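Local coordinates for cell division control protein 45 cdc45 putative (Entamoeba histolytica, PDB 6CC2), which probably serves in eukaryotic DNA replication as a component of the replicative helicase assembly, as do other Cdc45 proteins, at residues K40-M45 and T79-D84. Numbering follows the deposited sequence.
Sequences KILSMM and TVFFID
A single methyl group of L42, CD1, carries the meeting between helix segment 40-45 and strand segment 79-84. It lies 4.3 Å from CD1 of I83 and 4.5 Å from CD2 of F81, obliquely to the phenyl ring. CG of L42 lies opposite its own carbonyl carbon (chi1 -64°) and CD1 extends anti to CA (chi2 168°), which carries that methyl outward to the strand. I83 sends its CD1 in return through an extended outer torsion (chi2 175°); the L42 methyl points roughly at it and meets it from the side. F81 and I83, two positions apart, face the helix, whereas F82 turns to the other face of the sheet, its ring edge-to-face with Y28. L27 of strand 24-29 and A186 of helix 182-192 join this buried cluster at L42, yet even here the segments touch lightly, burying just 93 Å². By contrast, the far side of the helix is partly exposed at K40 and M44, which pack on helix 199-213. Within the helix, S43 OG donates to K40 O at 2.6 Å, and the M44 amide reaches that oxygen from the same face. Helix 33-48 is the beta-alpha-beta crossover between neighbouring parallel strands 24-29 and 53-57, reaching strand 77-83 beyond strand 24-29. Here it meets the sheet through apolar, buried side chains alone, which implies association by hydrophobic burial without directional bonding between the segments.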
ATOM      1  N   LYS A  40     -10.307   8.160   8.130  1.00 19.38           N
ATOM      2  CA  LYS A  40     -11.123   9.248   7.584  1.00 17.44           C
ATOM      3  C   LYS A  40     -12.607   8.984   7.802  1.00 18.86           C
ATOM      4  O   LYS A  40     -13.347   9.864   8.281  1.00 20.25           O
ATOM      5  CB  LYS A  40     -10.809   9.408   6.079  1.00 19.10           C
ATOM      6  CG  LYS A  40     -11.652  10.438   5.339  1.00 21.05           C
ATOM      7  CD  LYS A  40     -11.459  11.820   5.896  1.00 22.01           C
ATOM      8  CE  LYS A  40     -12.220  12.859   5.096  1.00 25.58           C
ATOM      9  NZ  LYS A  40     -12.021  14.242   5.662  1.00 26.03           N
ATOM     10  N   ILE A  41     -13.056   7.769   7.484  1.00 19.32           N
ATOM     11  CA  ILE A  41     -14.479   7.452   7.588  1.00 20.50           C
ATOM     12  C   ILE A  41     -14.939   7.484   9.043  1.00 22.24           C
ATOM     13  O   ILE A  41     -15.993   8.040   9.372  1.00 23.41           O
ATOM     14  CB  ILE A  41     -14.755   6.085   6.918  1.00 20.55           C
ATOM     15  CG1 ILE A  41     -14.555   6.220   5.409  1.00 20.58           C
ATOM     16  CG2 ILE A  41     -16.163   5.612   7.223  1.00 22.85           C
ATOM     17  CD1 ILE A  41     -14.723   4.910   4.623  1.00 19.95           C
ATOM     18  N   LEU A  42     -14.158   6.868   9.943  1.00 20.05           N
ATOM     19  CA  LEU A  42     -14.464   6.984  11.362  1.00 20.01           C
ATOM     20  C   LEU A  42     -14.460   8.439  11.803  1.00 20.82           C
ATOM     21  O   LEU A  42     -15.324   8.875  12.587  1.00 22.83           O
ATOM     22  CB  LEU A  42     -13.478   6.179  12.192  1.00 20.00           C
ATOM     23  CG  LEU A  42     -13.512   4.665  11.958  1.00 22.04           C
ATOM     24  CD1 LEU A  42     -12.289   4.036  12.635  1.00 22.61           C
ATOM     25  CD2 LEU A  42     -14.794   4.037  12.451  1.00 26.63           C
ATOM     26  N   SER A  43     -13.477   9.213  11.341  1.00 23.87           N
ATOM     27  CA  SER A  43     -13.373  10.586  11.817  1.00 25.84           C
ATOM     28  C   SER A  43     -14.554  11.429  11.368  1.00 25.63           C
ATOM     29  O   SER A  43     -14.948  12.363  12.068  1.00 27.42           O
ATOM     30  CB  SER A  43     -12.059  11.206  11.352  1.00 27.00           C
ATOM     31  OG  SER A  43     -12.097  11.449   9.954  1.00 31.31           O
HETATM   32  N   MSE A  44     -15.145  11.123  10.223  1.00 25.70           N
HETATM   33  CA  MSE A  44     -16.313  11.855   9.751  1.00 27.99           C
HETATM   34  C   MSE A  44     -17.508  11.663  10.681  1.00 29.79           C
HETATM   35  O   MSE A  44     -18.236  12.609  10.970  1.00 30.41           O
HETATM   36  CB  MSE A  44     -16.689  11.418   8.335  1.00 27.07           C
HETATM   37  CG  MSE A  44     -15.649  11.792   7.312  1.00 28.53           C
HETATM   38 SE   MSE A  44     -15.888  10.800   5.660  1.00 31.13          SE
HETATM   39  CE  MSE A  44     -17.479  11.724   4.960  1.00 27.85           C
HETATM   40  N   MSE A  45     -17.718  10.420  11.111  1.00 27.56           N
HETATM   41  CA  MSE A  45     -18.772  10.109  12.072  1.00 27.88           C
HETATM   42  C   MSE A  45     -18.484  10.795  13.397  1.00 26.48           C
HETATM   43  O   MSE A  45     -19.359  11.426  13.974  1.00 28.29           O
HETATM   44  CB  MSE A  45     -18.875   8.600  12.271  1.00 28.69           C
HETATM   45  CG  MSE A  45     -19.425   7.866  11.061  1.00 34.16           C
HETATM   46 SE   MSE A  45     -19.729   6.000  11.484  1.00 35.35          SE
HETATM   47  CE  MSE A  45     -17.980   5.308  10.959  1.00 28.24           C
ATOM     48  N   THR A  79     -10.795   5.203  24.751  1.00 28.75           N
ATOM     49  CA  THR A  79     -10.954   4.174  23.752  1.00 25.96           C
ATOM     50  C   THR A  79      -9.768   4.272  22.799  1.00 23.66           C
ATOM     51  O   THR A  79      -9.331   5.380  22.471  1.00 26.17           O
ATOM     52  CB  THR A  79     -12.248   4.351  22.953  1.00 31.10           C
ATOM     53  OG1 THR A  79     -13.373   4.318  23.818  1.00 34.61           O
ATOM     54  CG2 THR A  79     -12.408   3.255  21.929  1.00 27.40           C
ATOM     55  N   VAL A  80      -9.267   3.124  22.354  1.00 23.49           N
ATOM     56  CA  VAL A  80      -8.255   3.086  21.300  1.00 26.45           C
ATOM     57  C   VAL A  80      -8.759   2.195  20.175  1.00 26.01           C
ATOM     58  O   VAL A  80      -9.402   1.165  20.415  1.00 23.47           O
ATOM     59  CB  VAL A  80      -6.885   2.587  21.812  1.00 26.52           C
ATOM     60  CG1 VAL A  80      -6.392   3.502  22.896  1.00 23.01           C
ATOM     61  CG2 VAL A  80      -6.974   1.143  22.289  1.00 30.44           C
ATOM     62  N   PHE A  81      -8.475   2.616  18.946  1.00 23.84           N
ATOM     63  CA  PHE A  81      -8.656   1.810  17.748  1.00 22.47           C
ATOM     64  C   PHE A  81      -7.280   1.531  17.162  1.00 22.02           C
ATOM     65  O   PHE A  81      -6.476   2.455  17.023  1.00 24.10           O
ATOM     66  CB  PHE A  81      -9.495   2.549  16.703  1.00 21.74           C
ATOM     67  CG  PHE A  81     -10.935   2.604  17.020  1.00 21.30           C
ATOM     68  CD1 PHE A  81     -11.435   3.567  17.888  1.00 24.65           C
ATOM     69  CD2 PHE A  81     -11.823   1.698  16.442  1.00 21.46           C
ATOM     70  CE1 PHE A  81     -12.790   3.632  18.160  1.00 25.44           C
ATOM     71  CE2 PHE A  81     -13.178   1.766  16.729  1.00 21.85           C
ATOM     72  CZ  PHE A  81     -13.651   2.721  17.593  1.00 25.39           C
ATOM     73  N   PHE A  82      -7.016   0.273  16.835  1.00 18.36           N
ATOM     74  CA  PHE A  82      -5.832  -0.134  16.093  1.00 20.81           C
ATOM     75  C   PHE A  82      -6.284  -0.444  14.673  1.00 21.06           C
ATOM     76  O   PHE A  82      -7.156  -1.307  14.466  1.00 19.49           O
ATOM     77  CB  PHE A  82      -5.176  -1.350  16.741  1.00 21.19           C
ATOM     78  CG  PHE A  82      -4.715  -1.117  18.164  1.00 25.23           C
ATOM     79  CD1 PHE A  82      -4.168   0.098  18.548  1.00 30.81           C
ATOM     80  CD2 PHE A  82      -4.843  -2.108  19.109  1.00 28.73           C
ATOM     81  CE1 PHE A  82      -3.739   0.313  19.851  1.00 31.63           C
ATOM     82  CE2 PHE A  82      -4.411  -1.903  20.417  1.00 26.52           C
ATOM     83  CZ  PHE A  82      -3.856  -0.683  20.788  1.00 25.45           C
ATOM     84  N   ILE A  83      -5.728   0.285  13.702  1.00 18.78           N
ATOM     85  CA  ILE A  83      -6.178   0.210  12.309  1.00 17.79           C
ATOM     86  C   ILE A  83      -5.105  -0.455  11.448  1.00 19.86           C
ATOM     87  O   ILE A  83      -3.991   0.065  11.308  1.00 20.14           O
ATOM     88  CB  ILE A  83      -6.537   1.608  11.779  1.00 18.25           C
ATOM     89  CG1 ILE A  83      -7.675   2.203  12.614  1.00 21.64           C
ATOM     90  CG2 ILE A  83      -6.912   1.547  10.302  1.00 19.03           C
ATOM     91  CD1 ILE A  83      -8.028   3.640  12.253  1.00 27.72           C
ATOM     92  N   ASP A  84      -5.487  -1.590  10.848  1.00 19.73           N
ATOM     93  CA  ASP A  84      -4.660  -2.396   9.922  1.00 20.42           C
ATOM     94  C   ASP A  84      -3.407  -2.928  10.601  1.00 22.37           C
ATOM     95  O   ASP A  84      -2.413  -3.228   9.961  1.00 22.17           O
ATOM     96  CB  ASP A  84      -4.322  -1.643   8.631  1.00 20.85           C
ATOM     97  CG  ASP A  84      -4.532  -2.513   7.366  1.00 28.93           C
ATOM     98  OD1 ASP A  84      -5.027  -3.658   7.490  1.00 26.97           O
ATOM     99  OD2 ASP A  84      -4.215  -2.051   6.242  1.00 30.16           O
TER